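PDB 4B7O: iron-regulated outer membrane protein, which is an outer-membrane iron transporter of the TonB-dependent receptor family, probably importing iron in siderophore-bound form. Local coordinates for residues G161-A166 with A507-R512; L464-F469 with S480-N485; K533-R538 with K563-N568. One frame throughout, in Å; residues are numbered along the deposited sequence.

The three contacts sit on the same side of the chain's centre, 9 to 13 Å apart between their centres, where neighbouring barrel strands 458-472, 478-493, 498-509, 535-547 and 551-567 lie side by side. Interactions 2 and 3 are antiparallel hairpin pairings of the barrel itself, whereas interaction 1 brings a plug loop against strand 498-509, which runs between the two hairpins. Along the chain, interaction 2 is nested within the loop that interaction 1 closes, and interaction 3 follows. Polar bonds join the neighbouring barrel strands: Ser508 meets Asn485, Arg512 pairs with Glu535, and Arg536 reaches the Leu484 carbonyl and the Asn485 amide. The plug is reached separately, through Arg509 to Gly161 O.

Interaction 1. Residues G161-A166 with A507-R512; sequences GATNGA and ASRSPR
Arg509 lays its aliphatic stem over Gly161, with CG 3.7 Å from Gly161 CA, at the interface between plug and barrel that defines a TonB-dependent transporter. The loop 161-166 leads into plug strand 166-171, while 507-509 ends a barrel strand. CG of Arg509 stands opposite the backbone N (chi1 -152°), and the extended chain beyond it takes the guanidinium past the glycine carbonyl. There NH1 donates to Gly161 O at 2.8 Å, with the bond bent to 144° at the hydrogen. The same oxygen accepts from Thr163 N in the inverse gamma turn centred on Ala162, the two donors arriving from opposite faces of the carbonyl plane, so this buried acceptor is gripped twice. Across the guanidinium, NH2 forms a salt bridge with Asp118, and NE bonds to Asn115 O; the arginine of the wall therefore holds several parts of the plug. One face of the Arg512 guanidinium lies over Arg509 CG, which is 3.8 Å above its plane. Thr163 crosses Arg509 at about a right angle, OG1 being 3.4 Å from Arg509 CD. Ala507 points its methyl at the turn, CB lying 3.3 Å from Ala162 O.

Interaction 2. Residues L464-F469 with S480-N485; sequences LRYDRF and SSSNLN
Phe469 offers one ring face to the partner strand: Ser481 N lies 4.1 Å above the ring plane over its centre, with Ser480 C toward the rim. The Tyr466 ring is met at its edge instead, where Leu484 CD2 comes within 3.6 Å of Tyr466 CD1. At the edge of the Arg465 guanidinium, in plane, lies Asp467 OD2. The salt bridge here runs from Arg465 NE to Asp467 OD1 at 2.8 Å, on the syn side of the carboxylate; Arg465 NH2 also bonds Asn383 OD1, and NH1 bonds Ala156 O of the plug. Asp467 OD1 takes a weak bond from Asn485 ND2, the amide turned 62° from the carboxylate plane. On the side of the sheet that carries Tyr466, Arg468, Ser482 and Leu484, Ser482 OG gives a weak bond to the tyrosine hydroxyl. A chi1 of -177° swings the tyrosine toward strand 478-493, where it meets both Ser482 and Leu484. The backbones pair as an antiparallel barrel hairpin, with Arg465-Asn485, Asp467-Asn483 and Phe469-Ser481 as hydrogen-bonded pairs; Asp467 N to Asn483 O, at 174°, is nearly straight. A water bridges the strands, donating to Asp467 O at 2.9 Å and to Asn483 OD1 at 2.6 Å. Strand 441-455 pairs with 458-472 on its other side, while strand 498-509 pairs with 478-493 and brings Ser508 to Asn485; farther on, Arg536 of strand 535-547 binds Asn485 OD1.

Interaction 3. Residues K533-R538 with K563-N568; sequences KAERAR and KDALAN
Two backbone bonds join Arg536 and Lys563, an antiparallel hydrogen-bonded pair in a hairpin of the TonB-dependent receptor beta-barrel. Arg536 N reaches Lys563 O at 2.8 Å and Lys563 N returns to Arg536 O at the same length; the first is the straighter, at 172°. A CA-H...O contact from Glu535 to Lys563 O adds to the pairing. Beyond this pair the chain turns a corner at Asp564, which has a positive phi, and a side chain takes over from the backbone: Glu535 OE2 accepts from Leu566 N at 2.9 Å, nearly straight, on the anti side of its carboxylate and 20° out of the plane. A chi1 of -87° turns Glu535 CG away from its own carbonyl, and the extended chain beyond it carries the carboxylate alongside Ala565 to the leucine amide. The other oxygen, OE1, forms a salt bridge with Arg512, so the buried carboxylate is shared between a backbone amide and a guanidinium, which would favour its charged form.

Apolar contact is made by Leu566 CD1, which rests 3.5 Å from Glu535 CG. The Ala565 methyl packs against the carboxylate, CB standing 3.8 Å from Glu535 OE2. Near the turn, Lys533 touches Asp564 through its stem alone, CG being 4.1 Å from OD2.

Strand 535-547 has strand 498-509 as its other neighbour, bonded through Glu535 with Arg509 and Ala537 with Ala507. Past that strand, Arg536 stretches to Leu484 O of strand 478-493, while strand 551-567 pairs onward with strand 578-600.

Interaction 1. Residues G161-A166 with A507-R512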
loop_
_atom_site.group_PDB
_atom_site.type_symbol
_atom_site.label_atom_id
_atom_site.label_comp_id
_atom_site.label_asym_id
_atom_site.label_seq_id
_atom_site.Cartn_x
_atom_site.Cartn_y
_atom_site.Cartn_z
ATOM N N GLY A 161 14.001 -0.177 -2.302
ATOM C CA GLY A 161 12.990 -0.520 -3.326
ATOM C C GLY A 161 12.084 0.603 -3.806
ATOM O O GLY A 161 10.984 0.356 -4.304
ATOM N N ALA A 162 12.537 1.840 -3.697
ATOM C CA ALA A 162 11.649 2.954 -3.974
ATOM C C ALA A 162 11.514 3.223 -5.422
ATOM O O ALA A 162 11.897 4.303 -5.817
ATOM C CB ALA A 162 12.161 4.185 -3.287
ATOM N N THR A 163 10.985 2.267 -6.208
ATOM C CA THR A 163 10.969 2.369 -7.676
ATOM C C THR A 163 9.736 3.050 -8.168
ATOM O O THR A 163 9.760 3.725 -9.176
ATOM C CB THR A 163 11.022 1.005 -8.435
ATOM O OG1 THR A 163 10.097 0.049 -7.877
ATOM C CG2 THR A 163 12.389 0.458 -8.392
ATOM N N ASN A 164 8.634 2.758 -7.508
ATOM C CA ASN A 164 7.379 3.408 -7.765
ATOM C C ASN A 164 7.008 3.924 -6.407
ATOM O O ASN A 164 7.818 3.905 -5.489
ATOM C CB ASN A 164 6.367 2.429 -8.292
ATOM C CG ASN A 164 6.621 2.067 -9.735
ATOM O OD1 ASN A 164 6.580 2.934 -10.631
ATOM N ND2 ASN A 164 6.902 0.791 -9.988
ATOM N N GLY A 165 5.828 4.434 -6.210
ATOM C CA GLY A 165 5.683 5.027 -4.883
ATOM C C GLY A 165 5.400 4.121 -3.679
ATOM O O GLY A 165 5.717 2.905 -3.648
ATOM N N ALA A 166 4.820 4.750 -2.668
ATOM C CA ALA A 166 4.503 4.075 -1.490
ATOM C C ALA A 166 3.307 4.795 -0.857
ATOM O O ALA A 166 3.236 6.008 -0.917
ATOM C CB ALA A 166 5.724 4.092 -0.583
ATOM N N ALA A 507 16.388 4.271 -8.999
ATOM C CA ALA A 507 16.183 3.391 -7.801
ATOM C C ALA A 507 16.093 1.950 -8.228
ATOM O O ALA A 507 15.705 1.631 -9.387
ATOM C CB ALA A 507 14.940 3.827 -6.965
ATOM N N SER A 508 16.483 1.056 -7.318
ATOM C CA SER A 508 16.392 -0.382 -7.644
ATOM C C SER A 508 15.542 -1.139 -6.645
ATOM O O SER A 508 15.459 -0.771 -5.480
ATOM C CB SER A 508 17.763 -1.047 -7.781
ATOM O OG SER A 508 18.578 -0.609 -6.708
ATOM N N ARG A 509 14.921 -2.196 -7.123
ATOM C CA ARG A 509 14.176 -3.104 -6.285
ATOM C C ARG A 509 14.641 -4.535 -6.559
ATOM O O ARG A 509 14.656 -4.965 -7.704
ATOM C CB ARG A 509 12.727 -2.986 -6.639
ATOM C CG ARG A 509 11.785 -3.318 -5.510
ATOM C CD ARG A 509 10.435 -2.724 -5.859
ATOM N NE ARG A 509 9.354 -3.349 -5.139
ATOM C CZ ARG A 509 8.955 -2.954 -3.957
ATOM N NH1 ARG A 509 9.535 -1.917 -3.386
ATOM N NH2 ARG A 509 7.949 -3.580 -3.364
ATOM N N SER A 510 15.042 -5.233 -5.496
ATOM C CA SER A 510 15.408 -6.667 -5.527
ATOM C C SER A 510 14.263 -7.587 -5.815
ATOM O O SER A 510 13.126 -7.296 -5.469
ATOM C CB SER A 510 15.950 -7.071 -4.148
ATOM O OG SER A 510 15.065 -6.698 -3.092
ATOM N N PRO A 511 14.544 -8.728 -6.456
ATOM C CA PRO A 511 13.487 -9.675 -6.861
ATOM C C PRO A 511 12.669 -10.035 -5.654
ATOM O O PRO A 511 13.234 -10.160 -4.573
ATOM C CB PRO A 511 14.267 -10.915 -7.271
ATOM C CG PRO A 511 15.699 -10.508 -7.397
ATOM C CD PRO A 511 15.849 -9.082 -7.032
ATOM N N ARG A 512 11.362 -10.159 -5.804
ATOM C CA ARG A 512 10.541 -10.629 -4.679
ATOM C C ARG A 512 10.615 -12.139 -4.551
ATOM O O ARG A 512 10.659 -12.850 -5.552
ATOM C CB ARG A 512 9.090 -10.223 -4.824
ATOM C CG ARG A 512 8.886 -8.920 -5.577
ATOM C CD ARG A 512 9.551 -7.672 -4.990
ATOM N NE ARG A 512 9.154 -6.546 -5.872
ATOM C CZ ARG A 512 9.723 -6.223 -7.046
ATOM N NH1 ARG A 512 10.816 -6.847 -7.509
ATOM N NH2 ARG A 512 9.214 -5.226 -7.756
#

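Interaction 2. Residues L464-F469 with S480-N485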
loop_
_atom_site.group_PDB
_atom_site.type_symbol
_atom_site.label_atom_id
_atom_site.label_comp_id
_atom_site.label_asym_id
_atom_site.label_seq_id
_atom_site.Cartn_x
_atom_site.Cartn_y
_atom_site.Cartn_z
ATOM N N LEU A 464 23.006 9.872 -3.715
ATOM C CA LEU A 464 23.447 8.587 -4.278
ATOM C C LEU A 464 23.090 7.490 -3.286
ATOM O O LEU A 464 23.185 7.715 -2.078
ATOM C CB LEU A 464 24.968 8.611 -4.494
ATOM C CG LEU A 464 25.696 7.518 -5.278
ATOM C CD1 LEU A 464 25.011 7.200 -6.619
ATOM C CD2 LEU A 464 27.148 7.952 -5.519
ATOM N N ARG A 465 22.689 6.326 -3.804
ATOM C CA ARG A 465 22.430 5.155 -2.984
ATOM C C ARG A 465 23.225 4.001 -3.472
ATOM O O ARG A 465 23.328 3.778 -4.671
ATOM C CB ARG A 465 20.976 4.670 -3.089
ATOM C CG ARG A 465 20.023 5.479 -2.309
ATOM C CD ARG A 465 18.629 4.861 -2.466
ATOM N NE ARG A 465 18.547 3.568 -1.772
ATOM C CZ ARG A 465 18.464 3.443 -0.455
ATOM N NH1 ARG A 465 18.395 4.522 0.356
ATOM N NH2 ARG A 465 18.439 2.220 0.052
ATOM N N TYR A 466 23.670 3.203 -2.513
ATOM C CA TYR A 466 24.243 1.922 -2.779
ATOM C C TYR A 466 23.243 0.867 -2.300
ATOM O O TYR A 466 22.955 0.802 -1.128
ATOM C CB TYR A 466 25.577 1.823 -2.016
ATOM C CG TYR A 466 26.232 0.536 -2.322
ATOM C CD1 TYR A 466 26.559 0.219 -3.640
ATOM C CD2 TYR A 466 26.424 -0.428 -1.329
ATOM C CE1 TYR A 466 27.108 -0.992 -3.963
ATOM C CE2 TYR A 466 26.977 -1.664 -1.644
ATOM C CZ TYR A 466 27.314 -1.933 -2.961
ATOM O OH TYR A 466 27.871 -3.137 -3.298
ATOM N N ASP A 467 22.689 0.070 -3.202
ATOM C CA ASP A 467 21.647 -0.894 -2.855
ATOM C C ASP A 467 22.187 -2.277 -3.119
ATOM O O ASP A 467 22.587 -2.560 -4.257
ATOM C CB ASP A 467 20.404 -0.703 -3.734
ATOM C CG ASP A 467 19.409 0.333 -3.168
ATOM O OD1 ASP A 467 19.540 1.545 -3.490
ATOM O OD2 ASP A 467 18.454 -0.075 -2.446
ATOM N N ARG A 468 22.237 -3.124 -2.078
ATOM C CA ARG A 468 22.752 -4.498 -2.202
ATOM C C ARG A 468 21.684 -5.517 -1.776
ATOM O O ARG A 468 21.118 -5.412 -0.669
ATOM C CB ARG A 468 24.008 -4.665 -1.336
ATOM C CG ARG A 468 24.633 -6.049 -1.441
ATOM C CD ARG A 468 26.161 -6.047 -1.396
ATOM N NE ARG A 468 26.675 -7.431 -1.469
ATOM C CZ ARG A 468 26.972 -8.097 -2.590
ATOM N NH1 ARG A 468 26.853 -7.514 -3.783
ATOM N NH2 ARG A 468 27.401 -9.357 -2.521
ATOM N N PHE A 469 21.415 -6.498 -2.625
ATOM C CA PHE A 469 20.598 -7.598 -2.155
ATOM C C PHE A 469 21.245 -8.994 -2.105
ATOM O O PHE A 469 22.205 -9.279 -2.844
ATOM C CB PHE A 469 19.285 -7.631 -2.906
ATOM C CG PHE A 469 19.356 -8.288 -4.234
ATOM C CD1 PHE A 469 19.253 -9.686 -4.335
ATOM C CD2 PHE A 469 19.454 -7.534 -5.395
ATOM C CE1 PHE A 469 19.273 -10.330 -5.560
ATOM C CE2 PHE A 469 19.457 -8.166 -6.640
ATOM C CZ PHE A 469 19.376 -9.556 -6.722
ATOM N N SER A 480 23.342 -12.693 -5.372
ATOM C CA SER A 480 23.439 -11.284 -5.011
ATOM C C SER A 480 23.579 -10.314 -6.200
ATOM O O SER A 480 23.744 -10.710 -7.369
ATOM C CB SER A 480 24.602 -11.037 -4.067
ATOM O OG SER A 480 24.448 -11.749 -2.854
ATOM N N SER A 481 23.503 -9.028 -5.878
ATOM C CA SER A 481 23.793 -7.971 -6.846
ATOM C C SER A 481 23.855 -6.739 -6.035
ATOM O O SER A 481 23.489 -6.757 -4.848
ATOM C CB SER A 481 22.695 -7.826 -7.889
ATOM O OG SER A 481 23.255 -7.563 -9.167
ATOM N N SER A 482 24.366 -5.682 -6.642
ATOM C CA SER A 482 24.302 -4.379 -6.021
ATOM C C SER A 482 24.198 -3.402 -7.159
ATOM O O SER A 482 24.465 -3.766 -8.308
ATOM C CB SER A 482 25.520 -4.125 -5.147
ATOM O OG SER A 482 26.693 -4.370 -5.880
ATOM N N ASN A 483 23.747 -2.189 -6.859
ATOM C CA ASN A 483 23.633 -1.146 -7.868
ATOM C C ASN A 483 23.950 0.187 -7.176
ATOM O O ASN A 483 23.754 0.336 -5.962
ATOM C CB ASN A 483 22.226 -1.053 -8.476
ATOM C CG ASN A 483 21.710 -2.338 -9.089
ATOM O OD1 ASN A 483 21.615 -3.371 -8.433
ATOM N ND2 ASN A 483 21.295 -2.263 -10.358
ATOM N N LEU A 484 24.428 1.163 -7.955
ATOM C CA LEU A 484 24.540 2.571 -7.487
ATOM C C LEU A 484 23.370 3.364 -8.066
ATOM O O LEU A 484 23.118 3.316 -9.272
ATOM C CB LEU A 484 25.868 3.191 -7.974
ATOM C CG LEU A 484 27.077 3.190 -7.026
ATOM C CD1 LEU A 484 26.867 3.967 -5.732
ATOM C CD2 LEU A 484 27.513 1.773 -6.689
ATOM N N ASN A 485 22.665 4.100 -7.234
ATOM C CA ASN A 485 21.518 4.822 -7.740
ATOM C C ASN A 485 21.604 6.306 -7.480
ATOM O O ASN A 485 21.544 6.730 -6.319
ATOM C CB ASN A 485 20.237 4.265 -7.165
ATOM C CG ASN A 485 20.056 2.797 -7.449
ATOM O OD1 ASN A 485 19.859 2.335 -8.604
ATOM N ND2 ASN A 485 20.057 2.058 -6.397
HETATM O O HOH W 1 20.808 -3.960 -5.991
#

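Interaction 3. Residues K533-R538 with K563-N568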
loop_
_atom_site.group_PDB
_atom_site.type_symbol
_atom_site.label_atom_id
_atom_site.label_comp_id
_atom_site.label_asym_id
_atom_site.label_seq_id
_atom_site.Cartn_x
_atom_site.Cartn_y
_atom_site.Cartn_z
ATOM N N LYS A 533 19.580 -9.671 -11.756
ATOM C CA LYS A 533 19.778 -8.373 -11.098
ATOM C C LYS A 533 18.452 -7.818 -10.548
ATOM O O LYS A 533 17.353 -8.304 -10.908
ATOM C CB LYS A 533 20.307 -7.338 -12.118
ATOM C CG LYS A 533 21.268 -7.845 -13.211
ATOM C CD LYS A 533 22.690 -7.360 -12.953
ATOM C CE LYS A 533 23.699 -8.498 -13.110
ATOM N NZ LYS A 533 23.558 -9.267 -14.396
ATOM N N ALA A 534 18.588 -6.774 -9.733
ATOM C CA ALA A 534 17.475 -5.870 -9.331
ATOM C C ALA A 534 16.869 -5.081 -10.481
ATOM O O ALA A 534 17.561 -4.693 -11.404
ATOM C CB ALA A 534 17.908 -4.906 -8.242
ATOM N N GLU A 535 15.556 -4.877 -10.413
ATOM C CA GLU A 535 14.803 -4.019 -11.312
ATOM C C GLU A 535 15.289 -2.619 -11.110
ATOM O O GLU A 535 15.365 -2.144 -9.962
ATOM C CB GLU A 535 13.339 -4.047 -10.924
ATOM C CG GLU A 535 12.574 -5.178 -11.556
ATOM C CD GLU A 535 11.156 -5.308 -11.003
ATOM O OE1 GLU A 535 10.861 -4.654 -9.954
ATOM O OE2 GLU A 535 10.334 -6.028 -11.636
ATOM N N ARG A 536 15.557 -1.926 -12.201
ATOM C CA ARG A 536 16.151 -0.559 -12.085
ATOM C C ARG A 536 15.285 0.516 -12.731
ATOM O O ARG A 536 14.978 0.466 -13.925
ATOM C CB ARG A 536 17.602 -0.524 -12.592
ATOM C CG ARG A 536 18.356 0.696 -12.102
ATOM C CD ARG A 536 19.813 0.407 -11.933
ATOM N NE ARG A 536 20.571 1.580 -11.487
ATOM C CZ ARG A 536 21.125 2.454 -12.328
ATOM N NH1 ARG A 536 20.968 2.288 -13.656
ATOM N NH2 ARG A 536 21.823 3.484 -11.835
ATOM N N ALA A 537 14.797 1.429 -11.915
ATOM C CA ALA A 537 13.861 2.418 -12.432
ATOM C C ALA A 537 14.631 3.710 -12.672
ATOM O O ALA A 537 15.513 4.086 -11.862
ATOM C CB ALA A 537 12.740 2.672 -11.420
ATOM N N ARG A 538 14.291 4.379 -13.766
ATOM C CA ARG A 538 14.680 5.779 -13.914
ATOM C C ARG A 538 13.415 6.615 -14.013
ATOM O O ARG A 538 12.659 6.426 -14.931
ATOM C CB ARG A 538 15.551 5.967 -15.163
ATOM C CG ARG A 538 16.269 7.310 -15.204
ATOM C CD ARG A 538 17.048 7.508 -16.514
ATOM N NE ARG A 538 16.275 7.318 -17.756
ATOM C CZ ARG A 538 16.656 7.809 -18.947
ATOM N NH1 ARG A 538 17.765 8.545 -19.039
ATOM N NH2 ARG A 538 15.943 7.588 -20.059
ATOM N N LYS A 563 14.110 -1.061 -16.120
ATOM C CA LYS A 563 14.891 -2.115 -16.785
ATOM C C LYS A 563 15.011 -3.352 -15.887
ATOM O O LYS A 563 15.017 -3.260 -14.640
ATOM C CB LYS A 563 16.301 -1.627 -17.143
ATOM C CG LYS A 563 16.320 -0.355 -17.968
ATOM C CD LYS A 563 17.177 -0.513 -19.228
ATOM C CE LYS A 563 17.354 0.823 -19.943
ATOM N NZ LYS A 563 18.241 1.739 -19.136
ATOM N N ASP A 564 15.125 -4.496 -16.544
ATOM C CA ASP A 564 15.256 -5.763 -15.884
ATOM C C ASP A 564 14.062 -6.139 -15.002
ATOM O O ASP A 564 14.238 -6.611 -13.902
ATOM C CB ASP A 564 16.537 -5.765 -15.074
ATOM C CG ASP A 564 17.791 -5.827 -15.950
ATOM O OD1 ASP A 564 17.710 -6.333 -17.115
ATOM O OD2 ASP A 564 18.853 -5.372 -15.436
ATOM N N ALA A 565 12.852 -5.913 -15.485
ATOM C CA ALA A 565 11.654 -6.287 -14.718
ATOM C C ALA A 565 11.627 -7.787 -14.509
ATOM O O ALA A 565 12.012 -8.545 -15.409
ATOM C CB ALA A 565 10.416 -5.863 -15.478
ATOM N N LEU A 566 11.147 -8.223 -13.351
ATOM C CA LEU A 566 10.938 -9.663 -13.103
ATOM C C LEU A 566 9.484 -9.997 -12.904
ATOM O O LEU A 566 8.736 -9.305 -12.186
ATOM C CB LEU A 566 11.713 -10.169 -11.897
ATOM C CG LEU A 566 13.154 -9.724 -11.711
ATOM C CD1 LEU A 566 13.160 -8.548 -10.787
ATOM C CD2 LEU A 566 13.924 -10.829 -11.047
ATOM N N ALA A 567 9.072 -11.087 -13.514
ATOM C CA ALA A 567 7.733 -11.533 -13.262
ATOM C C ALA A 567 7.697 -13.052 -12.950
ATOM O O ALA A 567 7.860 -13.452 -11.809
ATOM C CB ALA A 567 6.855 -11.164 -14.437
ATOM N N ASN A 568 7.464 -13.874 -13.964
ATOM C CA ASN A 568 7.491 -15.324 -13.826
ATOM C C ASN A 568 8.947 -15.854 -13.913
ATOM O O ASN A 568 9.873 -15.157 -14.408
ATOM C CB ASN A 568 6.627 -15.982 -14.930
ATOM C CG ASN A 568 5.151 -15.640 -14.814
ATOM O OD1 ASN A 568 4.610 -15.569 -13.725
ATOM N ND2 ASN A 568 4.495 -15.439 -15.942
#